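Long-range contacts in porphyranase B (Zobellia galactanivorans, PDB 3JUU), which cleaves the sulfated algal polysaccharide porphyran at linkages between beta-D-galactopyranose and alpha-L-galactopyranose-6-sulfate: residues S73-T78 / D262-Y267; T124-N129 / T141-I146. All coordinates share one frame; numbering follows the deposited sequence.

In the fold
Both contacts are antiparallel strand pairs in the beta-sandwich (jelly roll) of a glycoside hydrolase family 16 enzyme, and their centres lie about 20 Å apart. Contact 2 pairs 124-129 with 141-146 and carries the catalytic nucleophile, Glu143. Contact 1 joins 73-78 to 262-267, distant in sequence, and the chain between them includes all of contact 2. The two meet where Tyr267 OH lies 2.7 Å from Thr124 O, a probable hydrogen bond. The Tyr267 side chain is also about 8 Å from that of the substrate-binding Glu243 and about 9 Å from that of the proton donor Glu148. Strand 237-242 touches side chains of both contacts.

Contact 1: residues S73-T78 / D262-Y267; sequences SLQITT and DRTTTY. With SO4 (sulfate ion), chain F.
The Arg263 guanidinium meets its polar partners at its edges: NH1 donates to Thr78 O at 2.9 Å, and that oxygen lies in the guanidinium plane. A sulfate ion, probably from the crystallisation liquor, lies in the plane at the edge formed by NH1 and NH2. Arg263 NH1 bonds sulfate O3 at 2.7 Å and NH2 bonds O1, so NH1 serves both partners. The methyl CG2 of Thr77 approaches the group obliquely. A bend at chi3 (-62°) brings NH1 to Thr78 O, while CB, CG and CD run past the threonine. NE bonds Gly258 O.

The Tyr267 ring is met obliquely by two aliphatic tips. Leu74 CD2 lies 3.7 Å from CD2 of the tyrosine, and Ile76 CD1 touches its CE2. Leu74 and Tyr267 run side by side, while the Ile76 side chain crosses that of Tyr267 obliquely. Met240 and Met114 also touch the Tyr267 side chain.

The backbones form an antiparallel ladder of the GH16 beta-sandwich. Leu74-Tyr267 and Ile76-Thr265 are hydrogen-bonded pairs. Beyond them, Thr78 N and OG1 both donate to Arg263 O; the hydroxyl reaches a lone pair in the carbonyl plane.

On the face opposite Leu74, Ile76 and Tyr267, Thr77 OG1 and Thr264 OG1 lie 2.8 Å apart, and the latter also bonds Lys260 O. Thr264 CG2 packs on Gln75 CB. A water accepts from Gln75 NE2 and bonds Thr266 OG1, whereas Gln75 OE1 pairs with Ser68.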
loop_
_atom_site.group_PDB
_atom_site.type_symbol
_atom_site.label_atom_id
_atom_site.label_comp_id
_atom_site.label_asym_id
_atom_site.label_seq_id
_atom_site.Cartn_x
_atom_site.Cartn_y
_atom_site.Cartn_z
ATOM N N SER A 73 -5.691 6.365 -14.775
ATOM C CA SER A 73 -4.832 5.653 -13.807
ATOM C C SER A 73 -4.020 6.662 -12.996
ATOM O O SER A 73 -3.722 7.831 -13.461
ATOM C CB SER A 73 -3.908 4.672 -14.549
ATOM O OG SER A 73 -2.871 5.413 -15.215
ATOM N N LEU A 74 -3.645 6.241 -11.791
ATOM C CA LEU A 74 -2.710 6.987 -10.954
ATOM C C LEU A 74 -1.295 6.506 -11.263
ATOM O O LEU A 74 -1.098 5.272 -11.368
ATOM C CB LEU A 74 -3.022 6.667 -9.502
ATOM C CG LEU A 74 -1.986 7.124 -8.485
ATOM C CD1 LEU A 74 -1.823 8.628 -8.378
ATOM C CD2 LEU A 74 -2.420 6.539 -7.064
ATOM N N GLN A 75 -0.316 7.422 -11.395
ATOM C CA GLN A 75 1.050 7.066 -11.761
ATOM C C GLN A 75 1.906 7.647 -10.657
ATOM O O GLN A 75 1.782 8.852 -10.331
ATOM C CB GLN A 75 1.447 7.676 -13.119
ATOM C CG GLN A 75 0.494 7.136 -14.235
ATOM C CD GLN A 75 0.859 7.679 -15.557
ATOM O OE1 GLN A 75 1.140 8.893 -15.697
ATOM N NE2 GLN A 75 0.984 6.807 -16.521
ATOM N N ILE A 76 2.719 6.779 -10.004
ATOM C CA ILE A 76 3.712 7.265 -9.022
ATOM C C ILE A 76 5.067 6.893 -9.613
ATOM O O ILE A 76 5.402 5.715 -9.779
ATOM C CB ILE A 76 3.523 6.624 -7.602
ATOM C CG1 ILE A 76 2.051 6.778 -7.140
ATOM C CG2 ILE A 76 4.545 7.297 -6.608
ATOM C CD1 ILE A 76 1.872 6.243 -5.644
ATOM N N THR A 77 5.845 7.923 -9.957
ATOM C CA THR A 77 7.030 7.683 -10.771
ATOM C C THR A 77 8.291 7.899 -9.914
ATOM O O THR A 77 8.413 8.928 -9.244
ATOM C CB THR A 77 7.019 8.695 -11.958
ATOM O OG1 THR A 77 5.906 8.403 -12.834
ATOM C CG2 THR A 77 8.327 8.536 -12.781
ATOM N N THR A 78 9.242 6.988 -9.988
ATOM C CA THR A 78 10.515 7.162 -9.300
ATOM C C THR A 78 11.482 8.014 -10.111
ATOM O O THR A 78 11.549 7.877 -11.357
ATOM C CB THR A 78 11.217 5.853 -9.073
ATOM O OG1 THR A 78 11.474 5.199 -10.315
ATOM C CG2 THR A 78 10.428 4.865 -8.117
ATOM N N ASP A 262 8.838 2.005 -16.882
ATOM C CA ASP A 262 9.576 1.128 -15.933
ATOM C C ASP A 262 9.756 1.830 -14.589
ATOM O O ASP A 262 9.721 1.132 -13.546
ATOM C CB ASP A 262 10.949 0.793 -16.419
ATOM C CG ASP A 262 10.954 -0.249 -17.546
ATOM O OD1 ASP A 262 9.876 -0.778 -17.857
ATOM O OD2 ASP A 262 12.077 -0.535 -18.018
ATOM N N ARG A 263 9.871 3.182 -14.559
ATOM C CA ARG A 263 9.999 3.889 -13.242
ATOM C C ARG A 263 8.675 4.184 -12.569
ATOM O O ARG A 263 8.668 4.728 -11.473
ATOM C CB ARG A 263 10.783 5.223 -13.432
ATOM C CG ARG A 263 12.254 4.863 -13.671
ATOM C CD ARG A 263 13.143 6.160 -13.903
ATOM N NE ARG A 263 12.714 6.916 -15.126
ATOM C CZ ARG A 263 12.015 8.071 -15.191
ATOM N NH1 ARG A 263 11.467 8.730 -14.152
ATOM N NH2 ARG A 263 11.811 8.588 -16.421
ATOM N N THR A 264 7.554 3.769 -13.175
ATOM C CA THR A 264 6.244 4.194 -12.725
ATOM C C THR A 264 5.468 3.015 -12.121
ATOM O O THR A 264 5.400 1.977 -12.741
ATOM C CB THR A 264 5.425 4.806 -13.862
ATOM O OG1 THR A 264 6.122 6.026 -14.245
ATOM C CG2 THR A 264 3.906 5.137 -13.431
ATOM N N THR A 265 4.910 3.229 -10.933
ATOM C CA THR A 265 3.954 2.257 -10.339
ATOM C C THR A 265 2.596 2.790 -10.761
ATOM O O THR A 265 2.329 3.956 -10.554
ATOM C CB THR A 265 4.102 2.301 -8.778
ATOM O OG1 THR A 265 5.425 1.847 -8.450
ATOM C CG2 THR A 265 3.012 1.332 -8.199
ATOM N N THR A 266 1.776 1.968 -11.404
ATOM C CA THR A 266 0.503 2.465 -11.943
ATOM C C THR A 266 -0.674 1.776 -11.229
ATOM O O THR A 266 -0.663 0.543 -11.146
ATOM C CB THR A 266 0.437 2.127 -13.447
ATOM O OG1 THR A 266 1.597 2.688 -14.142
ATOM C CG2 THR A 266 -0.911 2.634 -14.068
ATOM N N TYR A 267 -1.616 2.556 -10.710
ATOM C CA TYR A 267 -2.836 2.024 -10.090
ATOM C C TYR A 267 -3.962 2.412 -11.016
ATOM O O TYR A 267 -4.204 3.618 -11.179
ATOM C CB TYR A 267 -3.066 2.651 -8.727
ATOM C CG TYR A 267 -1.879 2.499 -7.765
ATOM C CD1 TYR A 267 -1.916 1.530 -6.733
ATOM C CD2 TYR A 267 -0.745 3.321 -7.868
ATOM C CE1 TYR A 267 -0.817 1.418 -5.820
ATOM C CE2 TYR A 267 0.347 3.187 -6.995
ATOM C CZ TYR A 267 0.306 2.241 -5.986
ATOM O OH TYR A 267 1.349 2.102 -5.103
HETATM S S SO4 F . 10.250 11.984 -15.566
HETATM O O1 SO4 F . 10.731 11.379 -16.827
HETATM O O2 SO4 F . 8.903 12.487 -15.898
HETATM O O3 SO4 F . 10.168 11.073 -14.409
HETATM O O4 SO4 F . 11.103 13.132 -15.197
HETATM O O HOH W 1 1.173 4.090 -16.417
#

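Contact 2: residues T124-N129 / T141-I146; sequences TFWLIN and TTELDI
Phe125 and Ile146 meet in the buried, close-packed part of the contact. Ile146 CD1 comes obliquely to the phenyl ring, 3.6 Å from Phe125 CE2. Beside them Leu127 and Leu144 point the same way, their CB atoms 4.0 Å apart, and their backbones form a hydrogen-bonded pair.

The opposite, catalytic face is looser and partly exposed at Ile128 and Glu143, with Ile128 CG1 4.1 Å from Glu143 CB. The nucleophile Glu143 is extended (chi1 177°, chi2 -178°), which carries its carboxylate to the indole. Glu143 OE2 lies 3.8 Å from Trp126 CE3, the two planes 42° apart. OE2 also hydrogen-bonds a glycerol, probably from the crystallisation liquor, while OE1 forms a salt bridge with Arg174. Asp145 OD1 sits 3.4 Å from Trp126 CB.

Backbone and side chain of Asn129 both continue the pairing. Its N donates to Thr142 O at 3.2 Å, and its OD1 accepts from Thr142 N, the donor well above the carbonyl plane. A water lies 2.8 Å from Asn129 OD1 and within hydrogen-bonding distance of Thr141 OG1. Asn129 ND2 bonds Arg140 O, and Thr141 OG1 bonds Asn175 ND2.

Strand 237-242 flanks 124-128, and strand 166-174 flanks 141-145. From strand 202-210, Val206 touches Leu144 and Ile146, and Tyr204 touches Ile146.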
loop_
_atom_site.group_PDB
_atom_site.type_symbol
_atom_site.label_atom_id
_atom_site.label_comp_id
_atom_site.label_asym_id
_atom_site.label_seq_id
_atom_site.Cartn_x
_atom_site.Cartn_y
_atom_site.Cartn_z
ATOM N N THR A 124 3.393 -0.192 -3.358
ATOM C CA THR A 124 2.701 -0.682 -2.177
ATOM C C THR A 124 1.257 -0.245 -2.150
ATOM O O THR A 124 0.854 0.791 -2.793
ATOM C CB THR A 124 3.388 -0.188 -0.877
ATOM O OG1 THR A 124 3.222 1.240 -0.739
ATOM C CG2 THR A 124 4.937 -0.529 -0.857
ATOM N N PHE A 125 0.480 -0.974 -1.364
ATOM C CA PHE A 125 -0.928 -0.619 -1.168
ATOM C C PHE A 125 -1.264 -1.144 0.244
ATOM O O PHE A 125 -1.031 -2.362 0.495
ATOM C CB PHE A 125 -1.758 -1.411 -2.183
ATOM C CG PHE A 125 -3.250 -1.163 -2.081
ATOM C CD1 PHE A 125 -3.775 0.156 -2.016
ATOM C CD2 PHE A 125 -4.166 -2.250 -2.026
ATOM C CE1 PHE A 125 -5.176 0.361 -1.932
ATOM C CE2 PHE A 125 -5.571 -2.048 -1.960
ATOM C CZ PHE A 125 -6.086 -0.771 -1.870
ATOM N N TRP A 126 -1.709 -0.257 1.142
ATOM C CA TRP A 126 -1.791 -0.610 2.583
ATOM C C TRP A 126 -2.709 0.323 3.349
ATOM O O TRP A 126 -3.177 1.351 2.772
ATOM C CB TRP A 126 -0.402 -0.775 3.242
ATOM C CG TRP A 126 0.607 0.393 3.035
ATOM C CD1 TRP A 126 1.215 0.713 1.843
ATOM C CD2 TRP A 126 1.061 1.347 4.003
ATOM N NE1 TRP A 126 2.076 1.794 2.053
ATOM C CE2 TRP A 126 2.004 2.189 3.356
ATOM C CE3 TRP A 126 0.831 1.516 5.395
ATOM C CZ2 TRP A 126 2.644 3.290 3.993
ATOM C CZ3 TRP A 126 1.498 2.572 6.074
ATOM C CH2 TRP A 126 2.432 3.455 5.362
ATOM N N LEU A 127 -2.942 -0.024 4.625
ATOM C CA LEU A 127 -3.829 0.752 5.510
ATOM C C LEU A 127 -3.047 0.973 6.762
ATOM O O LEU A 127 -2.315 0.061 7.201
ATOM C CB LEU A 127 -5.082 -0.137 5.895
ATOM C CG LEU A 127 -6.099 -0.220 4.725
ATOM C CD1 LEU A 127 -6.996 -1.501 4.739
ATOM C CD2 LEU A 127 -6.982 1.033 4.795
ATOM N N ILE A 128 -3.206 2.127 7.404
ATOM C CA ILE A 128 -2.605 2.304 8.729
ATOM C C ILE A 128 -3.554 3.209 9.514
ATOM O O ILE A 128 -4.241 4.031 8.939
ATOM C CB ILE A 128 -1.094 2.827 8.599
ATOM C CG1 ILE A 128 -0.364 2.809 9.942
ATOM C CG2 ILE A 128 -1.088 4.280 7.978
ATOM C CD1 ILE A 128 1.090 3.050 9.885
ATOM N N ASN A 129 -3.547 3.101 10.841
ATOM C CA ASN A 129 -4.277 4.049 11.647
ATOM C C ASN A 129 -3.378 5.282 11.856
ATOM O O ASN A 129 -2.216 5.325 11.381
ATOM C CB ASN A 129 -4.719 3.392 12.977
ATOM C CG ASN A 129 -3.579 3.241 13.978
ATOM O OD1 ASN A 129 -2.396 2.994 13.613
ATOM N ND2 ASN A 129 -3.910 3.440 15.289
ATOM N N THR A 141 -0.252 1.572 17.105
ATOM C CA THR A 141 -0.281 1.487 15.650
ATOM C C THR A 141 -0.813 0.143 15.217
ATOM O O THR A 141 -0.396 -0.894 15.765
ATOM C CB THR A 141 1.143 1.634 15.117
ATOM O OG1 THR A 141 1.576 2.952 15.489
ATOM C CG2 THR A 141 1.154 1.528 13.559
ATOM N N THR A 142 -1.635 0.159 14.181
ATOM C CA THR A 142 -2.086 -1.045 13.535
ATOM C C THR A 142 -1.831 -0.719 12.051
ATOM O O THR A 142 -2.225 0.298 11.544
ATOM C CB THR A 142 -3.625 -1.332 13.743
ATOM O OG1 THR A 142 -4.419 -0.220 13.267
ATOM C CG2 THR A 142 -3.961 -1.584 15.170
ATOM N N GLU A 143 -1.094 -1.602 11.378
ATOM C CA GLU A 143 -0.796 -1.420 9.944
ATOM C C GLU A 143 -1.177 -2.699 9.253
ATOM O O GLU A 143 -0.770 -3.775 9.683
ATOM C CB GLU A 143 0.731 -1.158 9.786
ATOM C CG GLU A 143 1.144 -1.036 8.279
ATOM C CD GLU A 143 2.670 -0.823 8.160
ATOM O OE1 GLU A 143 3.365 -0.546 9.180
ATOM O OE2 GLU A 143 3.176 -0.977 7.024
ATOM N N LEU A 144 -1.934 -2.563 8.155
ATOM C CA LEU A 144 -2.410 -3.710 7.353
ATOM C C LEU A 144 -1.838 -3.517 5.908
ATOM O O LEU A 144 -2.300 -2.710 5.129
ATOM C CB LEU A 144 -3.979 -3.715 7.378
ATOM C CG LEU A 144 -4.695 -5.040 6.983
ATOM C CD1 LEU A 144 -6.202 -4.842 6.994
ATOM C CD2 LEU A 144 -4.209 -5.574 5.606
ATOM N N ASP A 145 -0.789 -4.272 5.594
ATOM C CA ASP A 145 -0.141 -4.222 4.255
ATOM C C ASP A 145 -0.772 -5.214 3.289
ATOM O O ASP A 145 -0.756 -6.437 3.519
ATOM C CB ASP A 145 1.357 -4.524 4.442
ATOM C CG ASP A 145 1.987 -3.551 5.428
ATOM O OD1 ASP A 145 1.937 -2.317 5.156
ATOM O OD2 ASP A 145 2.450 -3.998 6.493
ATOM N N ILE A 146 -1.317 -4.689 2.196
ATOM C CA ILE A 146 -2.065 -5.528 1.313
ATOM C C ILE A 146 -1.096 -6.063 0.278
ATOM O O ILE A 146 -1.028 -7.290 0.002
ATOM C CB ILE A 146 -3.265 -4.758 0.692
ATOM C CG1 ILE A 146 -4.108 -4.215 1.786
ATOM C CG2 ILE A 146 -4.042 -5.663 -0.355
ATOM C CD1 ILE A 146 -4.967 -3.122 1.374
HETATM O O HOH W 2 -0.402 4.859 14.144
#